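Local coordinates for protein endoglucanase FnCel5A (Fervidobacterium nodosum, PDB 3NCO) that probably hydrolyses internal beta-1,4-glucosidic linkages of cellulose, as a family 5 glycoside hydrolase built on a TIM barrel, at residues Thr211-Glu216 with Leu222-Lys227; Phe299-Tyr302 with Thr308-Glu311; Ile141-Ala146 with Leu258-Ala263. All coordinates share one frame; numbering follows the deposited sequence.

In the fold
The three contacts show how loops gather round the probable catalytic centre at the C-terminal mouth of a TIM barrel. Contact 3 joins the loop after the fourth barrel strand to the end of the seventh, its centre about 5 Å from that of the chain, and brings together two glutamates placed like the catalytic pair of family 5. Contacts 1 and 2 organise the loops after the sixth and eighth strands; their centres lie about 20 Å from that of contact 3 and about 19 Å from each other. The three meet at their edges: Phe-299 CD1 packs 3.4 Å from Ala-263 C, Thr-211 CB lies 3.5 Å from Gly-262 O, and Phe-299 also touches Thr-211 and His-212.

Contact 1 (Thr211-Glu216 with Leu222-Lys227); sequences THQGAE and LPIGVK
Gln-213 extends its side chain over the backbone of Ile-224 to Val-226, tying together two parts of the long loop that follows the sixth strand of the TIM barrel. The glutamine belongs to a type II beta turn, His-212 to Ala-215, formed just after helix 208-211. Its CG sits between the backbone N and the carbonyl carbon (chi1 65°), and the chain runs straight out from there to carry the amide to Val-226. Both ends of that amide are used on one residue: OE1 accepts from Val-226 N at 2.9 Å, and NE2 donates to Val-226 O at 2.9 Å, with the oxygen close to the amide plane. Two bonds to the same backbone fix the rotation of the terminal group, and NE2 has a further acceptor in Phe-210 O, so the preceding helix is drawn into the arrangement. Nearer the turn, Gln-213 CB lies 3.2 Å from Pro-223 O. Gly-214, the third residue of the turn, adopts a phi of 75° that glycine accepts readily; its N donates to Leu-222 O, and Ile-224 CG2 rests 3.6 Å from its CA. Beside the turn, one water bridges the two segments, taking the N-H of Leu-222 and donating to the carbonyl oxygens of His-212 and Ala-215, each 2.8 Å from it.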
ATOM      1  N   THR A 211     -16.051  -7.532  -1.093  1.00 18.83           N
ATOM      2  CA  THR A 211     -14.658  -7.854  -0.792  1.00 18.92           C
ATOM      3  C   THR A 211     -14.464  -8.138   0.701  1.00 19.65           C
ATOM      4  O   THR A 211     -13.473  -8.781   1.090  1.00 19.41           O
ATOM      5  CB  THR A 211     -13.713  -6.696  -1.158  1.00 20.06           C
ATOM      6  OG1 THR A 211     -14.032  -5.550  -0.336  1.00 19.60           O
ATOM      7  CG2 THR A 211     -13.785  -6.374  -2.707  1.00 17.81           C
ATOM      8  N   HIS A 212     -15.391  -7.654   1.543  1.00 19.11           N
ATOM      9  CA  HIS A 212     -15.215  -7.856   2.993  1.00 19.55           C
ATOM     10  C   HIS A 212     -16.323  -8.689   3.605  1.00 20.13           C
ATOM     11  O   HIS A 212     -16.466  -8.695   4.833  1.00 21.61           O
ATOM     12  CB  HIS A 212     -15.065  -6.520   3.749  1.00 19.54           C
ATOM     13  CG  HIS A 212     -13.783  -5.833   3.464  1.00 18.73           C
ATOM     14  ND1 HIS A 212     -12.826  -5.575   4.432  1.00 24.90           N
ATOM     15  CD2 HIS A 212     -13.266  -5.406   2.288  1.00 15.86           C
ATOM     16  CE1 HIS A 212     -11.775  -5.006   3.857  1.00 18.38           C
ATOM     17  NE2 HIS A 212     -12.017  -4.889   2.561  1.00 23.04           N
ATOM     18  N   GLN A 213     -17.076  -9.437   2.785  1.00 20.63           N
ATOM     19  CA  GLN A 213     -18.112 -10.315   3.356  1.00 20.93           C
ATOM     20  C   GLN A 213     -17.457 -11.317   4.299  1.00 22.00           C
ATOM     21  O   GLN A 213     -16.363 -11.869   4.028  1.00 21.95           O
ATOM     22  CB  GLN A 213     -18.892 -11.028   2.266  1.00 22.89           C
ATOM     23  CG  GLN A 213     -18.047 -11.987   1.455  1.00 21.48           C
ATOM     24  CD  GLN A 213     -18.822 -12.493   0.256  1.00 21.96           C
ATOM     25  OE1 GLN A 213     -19.736 -13.308   0.402  1.00 24.03           O
ATOM     26  NE2 GLN A 213     -18.512 -11.959  -0.937  1.00 21.65           N
ATOM     27  N   GLY A 214     -18.099 -11.509   5.442  1.00 23.17           N
ATOM     28  CA  GLY A 214     -17.597 -12.483   6.419  1.00 23.16           C
ATOM     29  C   GLY A 214     -16.368 -12.077   7.233  1.00 24.07           C
ATOM     30  O   GLY A 214     -15.964 -12.819   8.150  1.00 24.00           O
ATOM     31  N   ALA A 215     -15.768 -10.933   6.935  1.00 23.00           N
ATOM     32  CA  ALA A 215     -14.607 -10.436   7.676  1.00 23.57           C
ATOM     33  C   ALA A 215     -15.075 -10.026   9.084  1.00 24.86           C
ATOM     34  O   ALA A 215     -15.861  -9.067   9.244  1.00 24.93           O
ATOM     35  CB  ALA A 215     -13.975  -9.288   6.948  1.00 22.66           C
ATOM     36  N   GLU A 216     -14.585 -10.734  10.094  1.00 25.43           N
ATOM     37  CA  GLU A 216     -15.085 -10.522  11.468  1.00 26.65           C
ATOM     38  C   GLU A 216     -14.638  -9.216  12.109  1.00 26.20           C
ATOM     39  O   GLU A 216     -15.250  -8.757  13.085  1.00 26.86           O
ATOM     40  CB  GLU A 216     -14.687 -11.702  12.356  1.00 28.31           C
ATOM     41  CG  GLU A 216     -15.303 -13.042  11.880  1.00 34.64           C
ATOM     42  CD  GLU A 216     -16.814 -13.144  12.118  1.00 42.65           C
ATOM     43  OE1 GLU A 216     -17.337 -12.472  13.044  1.00 47.35           O
ATOM     44  OE2 GLU A 216     -17.497 -13.906  11.386  1.00 46.30           O
ATOM     45  N   LEU A 222     -20.445  -8.462   7.931  1.00 24.37           N
ATOM     46  CA  LEU A 222     -21.286  -8.445   6.724  1.00 25.07           C
ATOM     47  C   LEU A 222     -21.616  -9.850   6.260  1.00 25.02           C
ATOM     48  O   LEU A 222     -20.746 -10.759   6.342  1.00 24.31           O
ATOM     49  CB  LEU A 222     -20.550  -7.678   5.596  1.00 25.03           C
ATOM     50  CG  LEU A 222     -20.148  -6.245   5.988  1.00 26.83           C
ATOM     51  CD1 LEU A 222     -19.415  -5.517   4.843  1.00 27.24           C
ATOM     52  CD2 LEU A 222     -21.336  -5.385   6.474  1.00 28.22           C
ATOM     53  N   PRO A 223     -22.873 -10.042   5.763  1.00 25.59           N
ATOM     54  CA  PRO A 223     -23.332 -11.346   5.303  1.00 26.26           C
ATOM     55  C   PRO A 223     -22.443 -11.968   4.233  1.00 26.20           C
ATOM     56  O   PRO A 223     -21.944 -11.246   3.354  1.00 25.44           O
ATOM     57  CB  PRO A 223     -24.706 -11.045   4.655  1.00 26.19           C
ATOM     58  CG  PRO A 223     -25.140  -9.745   5.240  1.00 27.27           C
ATOM     59  CD  PRO A 223     -23.921  -8.998   5.644  1.00 26.08           C
ATOM     60  N   ILE A 224     -22.279 -13.285   4.271  1.00 26.69           N
ATOM     61  CA  ILE A 224     -21.598 -13.996   3.179  1.00 26.97           C
ATOM     62  C   ILE A 224     -22.572 -14.423   2.055  1.00 27.26           C
ATOM     63  O   ILE A 224     -23.778 -14.107   2.095  1.00 28.29           O
ATOM     64  CB  ILE A 224     -20.762 -15.196   3.635  1.00 28.18           C
ATOM     65  CG1 ILE A 224     -21.620 -16.241   4.375  1.00 30.21           C
ATOM     66  CG2 ILE A 224     -19.600 -14.737   4.519  1.00 27.28           C
ATOM     67  CD1 ILE A 224     -21.052 -17.623   4.237  1.00 34.51           C
ATOM     68  N   GLY A 225     -22.026 -15.101   1.049  1.00 26.75           N
ATOM     69  CA  GLY A 225     -22.785 -15.473  -0.135  1.00 27.55           C
ATOM     70  C   GLY A 225     -22.994 -14.379  -1.167  1.00 27.04           C
ATOM     71  O   GLY A 225     -23.782 -14.566  -2.093  1.00 27.22           O
ATOM     72  N   VAL A 226     -22.283 -13.252  -1.014  1.00 25.46           N
ATOM     73  CA  VAL A 226     -22.455 -12.135  -1.947  1.00 24.92           C
ATOM     74  C   VAL A 226     -21.590 -12.430  -3.190  1.00 24.98           C
ATOM     75  O   VAL A 226     -20.397 -12.656  -3.069  1.00 25.57           O
ATOM     76  CB  VAL A 226     -22.060 -10.780  -1.274  1.00 24.85           C
ATOM     77  CG1 VAL A 226     -22.071  -9.658  -2.288  1.00 23.90           C
ATOM     78  CG2 VAL A 226     -23.016 -10.522  -0.115  1.00 24.82           C
ATOM     79  N   LYS A 227     -22.193 -12.445  -4.385  1.00 24.83           N
ATOM     80  CA  LYS A 227     -21.430 -12.772  -5.571  1.00 24.94           C
ATOM     81  C   LYS A 227     -20.876 -11.547  -6.309  1.00 23.38           C
ATOM     82  O   LYS A 227     -21.311 -10.425  -6.103  1.00 24.57           O
ATOM     83  CB  LYS A 227     -22.279 -13.615  -6.534  1.00 26.00           C
ATOM     84  CG  LYS A 227     -22.679 -14.964  -5.891  1.00 29.56           C
ATOM     85  CD  LYS A 227     -23.595 -15.773  -6.775  1.00 37.35           C
ATOM     86  CE  LYS A 227     -25.003 -15.155  -6.777  1.00 41.31           C
ATOM     87  NZ  LYS A 227     -26.068 -16.205  -6.740  1.00 46.26           N
TER
HETATM   88  O   HOH W   1     -17.649  -8.145   7.346  1.00 24.21           O

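Contact 2 (Phe299-Tyr302 with Thr308-Glu311); sequences FGLY and TWIE
With CG anti to the backbone N (chi1 -174°) in Tyr-302, and anti to the carbonyl carbon (chi1 -63°) in Trp-309, the two aromatic groups meet on one face of a small beta hairpin. Tyr-302 and Trp-309 are a non-hydrogen-bonded pair of its antiparallel strands, 302-303 and 308-309. The rings make a T-shaped (edge-to-face) stack: the tyrosine edge is turned to the indole, the planes stand at 68°, and CD1 reaches over the centre of the indole, 3.8 Å from CE2. Tyr-302 CB adds a CH-pi contact above the six-membered ring of Trp-309. From a different direction, Leu-301 CB abuts the indole edge in its plane, 3.7 Å from CZ3. The backbone tie at this end is nearly straight, Ile-310 N donating to Leu-301 O at 2.8 Å, while Trp-309 CA makes a CA-H...O contact with the same oxygen. Alongside, Ile-310 CD1 reaches to 3.3 Å from Gly-300 O. Beyond the hairpin, the indole touches Ile-49 and Arg-53 of helix 44-53, and the Tyr-302 ring stacks with Phe-295. Were Trp-309 replaced by a serine, the edge of Tyr-302 would probably lose the face it points at, and Leu-301 CB and Ile-49 their contact with the indole. Because the side-chain contacts are aromatic and apolar, the pairing probably depends on close fit of shape more than on charge, with one backbone hydrogen bond between the segments to add direction.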
ATOM      1  N   PHE A 299      -6.540 -12.727   2.683  1.00 18.36           N
ATOM      2  CA  PHE A 299      -6.712 -12.304   1.279  1.00 17.28           C
ATOM      3  C   PHE A 299      -5.613 -12.952   0.395  1.00 17.94           C
ATOM      4  O   PHE A 299      -5.402 -12.528  -0.753  1.00 18.73           O
ATOM      5  CB  PHE A 299      -6.570 -10.776   1.112  1.00 16.43           C
ATOM      6  CG  PHE A 299      -7.692  -9.968   1.753  1.00 16.64           C
ATOM      7  CD1 PHE A 299      -8.657  -9.298   0.977  1.00 19.08           C
ATOM      8  CD2 PHE A 299      -7.715  -9.817   3.133  1.00 20.98           C
ATOM      9  CE1 PHE A 299      -9.667  -8.535   1.582  1.00 19.72           C
ATOM     10  CE2 PHE A 299      -8.682  -9.059   3.739  1.00 19.45           C
ATOM     11  CZ  PHE A 299      -9.675  -8.414   2.951  1.00 19.26           C
ATOM     12  N   GLY A 300      -4.943 -13.965   0.910  1.00 16.24           N
ATOM     13  CA  GLY A 300      -3.623 -14.401   0.382  1.00 18.22           C
ATOM     14  C   GLY A 300      -3.601 -15.075  -0.968  1.00 20.07           C
ATOM     15  O   GLY A 300      -4.524 -15.840  -1.314  1.00 20.58           O
ATOM     16  N   LEU A 301      -2.546 -14.805  -1.741  1.00 19.31           N
ATOM     17  CA  LEU A 301      -2.302 -15.537  -3.000  1.00 19.09           C
ATOM     18  C   LEU A 301      -1.458 -16.783  -2.846  1.00 20.30           C
ATOM     19  O   LEU A 301      -1.514 -17.695  -3.709  1.00 20.11           O
ATOM     20  CB  LEU A 301      -1.596 -14.641  -4.051  1.00 18.54           C
ATOM     21  CG  LEU A 301      -2.364 -13.375  -4.480  1.00 19.04           C
ATOM     22  CD1 LEU A 301      -1.617 -12.596  -5.552  1.00 17.15           C
ATOM     23  CD2 LEU A 301      -3.747 -13.773  -5.002  1.00 19.46           C
ATOM     24  N   TYR A 302      -0.652 -16.806  -1.787  1.00 19.68           N
ATOM     25  CA  TYR A 302       0.318 -17.871  -1.634  1.00 19.24           C
ATOM     26  C   TYR A 302      -0.057 -18.747  -0.461  1.00 19.77           C
ATOM     27  O   TYR A 302      -0.217 -18.243   0.662  1.00 20.27           O
ATOM     28  CB  TYR A 302       1.677 -17.262  -1.407  1.00 20.05           C
ATOM     29  CG  TYR A 302       2.797 -18.269  -1.365  1.00 19.28           C
ATOM     30  CD1 TYR A 302       3.284 -18.865  -2.548  1.00 19.90           C
ATOM     31  CD2 TYR A 302       3.390 -18.631  -0.153  1.00 19.07           C
ATOM     32  CE1 TYR A 302       4.350 -19.800  -2.507  1.00 19.04           C
ATOM     33  CE2 TYR A 302       4.474 -19.533  -0.109  1.00 19.14           C
ATOM     34  CZ  TYR A 302       4.952 -20.093  -1.259  1.00 18.09           C
ATOM     35  OH  TYR A 302       5.980 -20.962  -1.157  1.00 22.05           O
ATOM     36  N   THR A 308       2.734 -23.175  -2.586  1.00 22.36           N
ATOM     37  CA  THR A 308       2.257 -22.981  -3.960  1.00 21.57           C
ATOM     38  C   THR A 308       1.330 -21.784  -4.045  1.00 20.77           C
ATOM     39  O   THR A 308       0.644 -21.439  -3.079  1.00 21.42           O
ATOM     40  CB  THR A 308       1.492 -24.230  -4.465  1.00 22.66           C
ATOM     41  OG1 THR A 308       0.371 -24.491  -3.600  1.00 24.61           O
ATOM     42  CG2 THR A 308       2.421 -25.451  -4.472  1.00 24.43           C
ATOM     43  N   TRP A 309       1.303 -21.178  -5.220  1.00 20.73           N
ATOM     44  CA  TRP A 309       0.341 -20.102  -5.490  1.00 19.82           C
ATOM     45  C   TRP A 309      -1.077 -20.633  -5.759  1.00 20.95           C
ATOM     46  O   TRP A 309      -1.243 -21.683  -6.397  1.00 21.48           O
ATOM     47  CB  TRP A 309       0.798 -19.297  -6.699  1.00 20.93           C
ATOM     48  CG  TRP A 309       2.115 -18.602  -6.470  1.00 19.58           C
ATOM     49  CD1 TRP A 309       3.374 -19.084  -6.786  1.00 21.18           C
ATOM     50  CD2 TRP A 309       2.309 -17.312  -5.897  1.00 19.50           C
ATOM     51  NE1 TRP A 309       4.327 -18.151  -6.415  1.00 22.11           N
ATOM     52  CE2 TRP A 309       3.701 -17.061  -5.875  1.00 21.65           C
ATOM     53  CE3 TRP A 309       1.438 -16.335  -5.403  1.00 20.73           C
ATOM     54  CZ2 TRP A 309       4.242 -15.871  -5.361  1.00 19.17           C
ATOM     55  CZ3 TRP A 309       1.973 -15.165  -4.870  1.00 17.87           C
ATOM     56  CH2 TRP A 309       3.361 -14.928  -4.881  1.00 20.30           C
ATOM     57  N   ILE A 310      -2.073 -19.941  -5.215  1.00 20.17           N
ATOM     58  CA  ILE A 310      -3.465 -20.235  -5.475  1.00 22.34           C
ATOM     59  C   ILE A 310      -3.755 -19.737  -6.876  1.00 21.93           C
ATOM     60  O   ILE A 310      -3.501 -18.573  -7.203  1.00 21.31           O
ATOM     61  CB  ILE A 310      -4.386 -19.539  -4.438  1.00 22.35           C
ATOM     62  CG1 ILE A 310      -4.040 -20.059  -3.032  1.00 24.07           C
ATOM     63  CG2 ILE A 310      -5.893 -19.776  -4.753  1.00 25.91           C
ATOM     64  CD1 ILE A 310      -4.465 -19.094  -1.920  1.00 23.50           C
ATOM     65  N   GLU A 311      -4.238 -20.650  -7.717  1.00 23.08           N
ATOM     66  CA  GLU A 311      -4.506 -20.338  -9.114  1.00 23.90           C
ATOM     67  C   GLU A 311      -5.945 -20.725  -9.442  1.00 23.48           C
ATOM     68  O   GLU A 311      -6.450 -21.732  -8.932  1.00 24.05           O
ATOM     69  CB  GLU A 311      -3.574 -21.150 -10.037  1.00 24.80           C
ATOM     70  CG  GLU A 311      -2.111 -20.738 -10.002  1.00 25.57           C
ATOM     71  CD  GLU A 311      -1.836 -19.338 -10.555  1.00 24.22           C
ATOM     72  OE1 GLU A 311      -2.769 -18.702 -11.084  1.00 24.93           O
ATOM     73  OE2 GLU A 311      -0.673 -18.879 -10.460  1.00 24.71           O
TER

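Contact 3 (Ile141-Ala146 with Leu258-Ala263); sequences IFNEPA and LGEFGA
Glu-260 faces Asn-143 and Glu-144 across the barrel, and only side-chain ends make the contact. Its OE2 takes a weak, bent hydrogen bond from Asn-143 ND2, 3.4 Å long with an N-H...O angle of 140°. The amide and carboxylate planes are only 15° apart, although the two side chains cross at about a right angle. Asn-143 turns CG away from its own backbone N, which carries the amide towards Glu-260; there OD1 accepts from a water at 2.9 Å, and that water also lies 2.5 Å from Glu-260 OE2, a separation short enough to be read with caution. Glu-144 brings OE2 to 3.9 Å from Glu-260 OE1, the two carboxylate planes inclined by 38°. The carboxyl carbons, Glu-144 CD and Glu-260 CD, are 5.2 Å apart. Such spacing suits a retaining mechanism. Together with the Asn-Glu-Pro sequence after the fourth strand, it makes Glu-144 the probable acid/base and Glu-260, near the end of the seventh strand, the probable nucleophile, as in other family 5 enzymes.

A second shell positions both acids: Glu-260 OE2 forms a salt bridge with Arg-59 and OE1 is hydrogen-bonded to Tyr-205 OH, while Glu-144 OE2 is hydrogen-bonded to His-203 ND1. The backbone of Glu-144 is held as well, its N by Asp-177 OD2 and its O by Tyr-109 OH. The strands from which the two segments come are not neighbours in the barrel: 137-140 leads into the loop of Asn-143 and Glu-144 before helix 151-168, strand 256-261 leads to Glu-260 and packs on helix 269-285, and strands 174-177 and 198-204 lie between them in the sheet order.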
ATOM      1  N   ILE A 141       4.504   7.799   3.140  1.00 15.75           N
ATOM      2  CA  ILE A 141       4.390   8.468   4.441  1.00 14.98           C
ATOM      3  C   ILE A 141       3.446   7.806   5.438  1.00 14.78           C
ATOM      4  O   ILE A 141       3.833   7.528   6.583  1.00 14.20           O
ATOM      5  CB  ILE A 141       3.970   9.927   4.262  1.00 14.41           C
ATOM      6  CG1 ILE A 141       5.162  10.633   3.613  1.00 16.52           C
ATOM      7  CG2 ILE A 141       3.747  10.612   5.647  1.00 14.33           C
ATOM      8  CD1 ILE A 141       4.810  12.054   3.094  1.00 15.52           C
ATOM      9  N   PHE A 142       2.215   7.516   4.990  1.00 14.86           N
ATOM     10  CA  PHE A 142       1.237   6.898   5.890  1.00 14.36           C
ATOM     11  C   PHE A 142       0.159   6.142   5.134  1.00 14.05           C
ATOM     12  O   PHE A 142      -0.343   6.610   4.111  1.00 13.32           O
ATOM     13  CB  PHE A 142       0.627   7.915   6.865  1.00 16.05           C
ATOM     14  CG  PHE A 142      -0.108   7.286   8.003  1.00 18.98           C
ATOM     15  CD1 PHE A 142       0.547   6.442   8.930  1.00 17.92           C
ATOM     16  CD2 PHE A 142      -1.480   7.484   8.115  1.00 20.16           C
ATOM     17  CE1 PHE A 142      -0.182   5.817   9.958  1.00 21.49           C
ATOM     18  CE2 PHE A 142      -2.206   6.907   9.160  1.00 21.10           C
ATOM     19  CZ  PHE A 142      -1.572   6.078  10.072  1.00 21.38           C
ATOM     20  N   ASN A 143      -0.228   4.999   5.686  1.00 14.03           N
ATOM     21  CA  ASN A 143      -1.293   4.181   5.112  1.00 13.49           C
ATOM     22  C   ASN A 143      -2.661   4.680   5.547  1.00 15.19           C
ATOM     23  O   ASN A 143      -2.958   4.795   6.725  1.00 14.95           O
ATOM     24  CB  ASN A 143      -1.103   2.768   5.664  1.00 13.48           C
ATOM     25  CG  ASN A 143      -2.165   1.812   5.196  1.00 15.02           C
ATOM     26  OD1 ASN A 143      -2.993   1.327   6.000  1.00 20.31           O
ATOM     27  ND2 ASN A 143      -2.190   1.589   3.960  1.00  9.42           N
ATOM     28  N   GLU A 144      -3.515   4.949   4.549  1.00 14.69           N
ATOM     29  CA  GLU A 144      -4.942   5.231   4.869  1.00 14.57           C
ATOM     30  C   GLU A 144      -5.162   6.263   5.990  1.00 13.48           C
ATOM     31  O   GLU A 144      -5.607   5.923   7.073  1.00 14.12           O
ATOM     32  CB  GLU A 144      -5.657   3.920   5.212  1.00 15.37           C
ATOM     33  CG  GLU A 144      -5.770   3.044   3.996  1.00 16.03           C
ATOM     34  CD  GLU A 144      -6.530   1.782   4.238  1.00 16.02           C
ATOM     35  OE1 GLU A 144      -6.943   1.522   5.385  1.00 21.32           O
ATOM     36  OE2 GLU A 144      -6.694   0.983   3.315  1.00 18.28           O
ATOM     37  N   PRO A 145      -4.857   7.534   5.721  1.00 14.77           N
ATOM     38  CA  PRO A 145      -5.272   8.526   6.657  1.00 15.32           C
ATOM     39  C   PRO A 145      -6.761   8.381   6.832  1.00 15.51           C
ATOM     40  O   PRO A 145      -7.443   7.986   5.860  1.00 14.59           O
ATOM     41  CB  PRO A 145      -5.022   9.834   5.895  1.00 15.25           C
ATOM     42  CG  PRO A 145      -3.821   9.529   5.090  1.00 14.48           C
ATOM     43  CD  PRO A 145      -4.223   8.150   4.529  1.00 13.71           C
ATOM     44  N   ALA A 146      -7.257   8.623   8.043  1.00 15.41           N
ATOM     45  CA  ALA A 146      -8.711   8.486   8.342  1.00 16.19           C
ATOM     46  C   ALA A 146      -9.054   8.957   9.722  1.00 16.90           C
ATOM     47  O   ALA A 146      -8.195   9.440  10.437  1.00 15.64           O
ATOM     48  CB  ALA A 146      -9.167   7.046   8.201  1.00 16.12           C
ATOM     49  N   LEU A 258      -2.369   1.975  -7.367  1.00 13.93           N
ATOM     50  CA  LEU A 258      -3.442   1.324  -6.639  1.00 14.82           C
ATOM     51  C   LEU A 258      -2.750   0.406  -5.607  1.00 15.80           C
ATOM     52  O   LEU A 258      -2.331  -0.723  -5.960  1.00 15.43           O
ATOM     53  CB  LEU A 258      -4.249   0.472  -7.666  1.00 13.46           C
ATOM     54  CG  LEU A 258      -5.257  -0.552  -7.097  1.00 16.23           C
ATOM     55  CD1 LEU A 258      -6.250   0.197  -6.223  1.00 15.82           C
ATOM     56  CD2 LEU A 258      -6.012  -1.360  -8.191  1.00 17.25           C
ATOM     57  N   GLY A 259      -2.595   0.915  -4.365  1.00 16.29           N
ATOM     58  CA  GLY A 259      -1.690   0.274  -3.412  1.00 16.05           C
ATOM     59  C   GLY A 259      -2.219  -0.946  -2.736  1.00 16.68           C
ATOM     60  O   GLY A 259      -1.446  -1.756  -2.229  1.00 16.04           O
ATOM     61  N   GLU A 260      -3.554  -1.060  -2.676  1.00 16.23           N
ATOM     62  CA  GLU A 260      -4.119  -2.310  -2.205  1.00 15.57           C
ATOM     63  C   GLU A 260      -5.348  -2.576  -3.001  1.00 14.94           C
ATOM     64  O   GLU A 260      -6.122  -1.679  -3.319  1.00 14.81           O
ATOM     65  CB  GLU A 260      -4.537  -2.255  -0.741  1.00 15.87           C
ATOM     66  CG  GLU A 260      -3.436  -1.955   0.202  1.00 15.70           C
ATOM     67  CD  GLU A 260      -3.906  -1.897   1.641  1.00 15.16           C
ATOM     68  OE1 GLU A 260      -5.073  -2.280   1.950  1.00 17.98           O
ATOM     69  OE2 GLU A 260      -3.144  -1.328   2.535  1.00 13.45           O
ATOM     70  N   PHE A 261      -5.556  -3.847  -3.292  1.00 15.78           N
ATOM     71  CA  PHE A 261      -6.833  -4.341  -3.805  1.00 15.66           C
ATOM     72  C   PHE A 261      -6.968  -5.833  -3.552  1.00 16.31           C
ATOM     73  O   PHE A 261      -5.994  -6.570  -3.690  1.00 14.71           O
ATOM     74  CB  PHE A 261      -7.068  -3.991  -5.309  1.00 16.49           C
ATOM     75  CG  PHE A 261      -6.309  -4.857  -6.303  1.00 14.72           C
ATOM     76  CD1 PHE A 261      -4.965  -4.650  -6.529  1.00 14.50           C
ATOM     77  CD2 PHE A 261      -6.997  -5.806  -7.072  1.00 15.83           C
ATOM     78  CE1 PHE A 261      -4.249  -5.434  -7.492  1.00 12.47           C
ATOM     79  CE2 PHE A 261      -6.347  -6.565  -7.990  1.00 19.44           C
ATOM     80  CZ  PHE A 261      -4.984  -6.407  -8.228  1.00 15.56           C
ATOM     81  N   GLY A 262      -8.147  -6.294  -3.125  1.00 16.33           N
ATOM     82  CA  GLY A 262      -8.281  -7.753  -2.910  1.00 18.23           C
ATOM     83  C   GLY A 262      -9.639  -8.122  -2.344  1.00 18.27           C
ATOM     84  O   GLY A 262     -10.321  -7.265  -1.796  1.00 18.91           O
ATOM     85  N   ALA A 263     -10.006  -9.402  -2.470  1.00 19.14           N
ATOM     86  CA  ALA A 263     -11.271  -9.898  -1.925  1.00 19.76           C
ATOM     87  C   ALA A 263     -10.967 -10.988  -0.893  1.00 20.10           C
ATOM     88  O   ALA A 263     -10.208 -11.925  -1.170  1.00 19.87           O
ATOM     89  CB  ALA A 263     -12.167 -10.445  -3.034  1.00 20.13           C
TER
HETATM   90  O   HOH W   2      -4.428  -0.836   4.682  1.00 19.12           O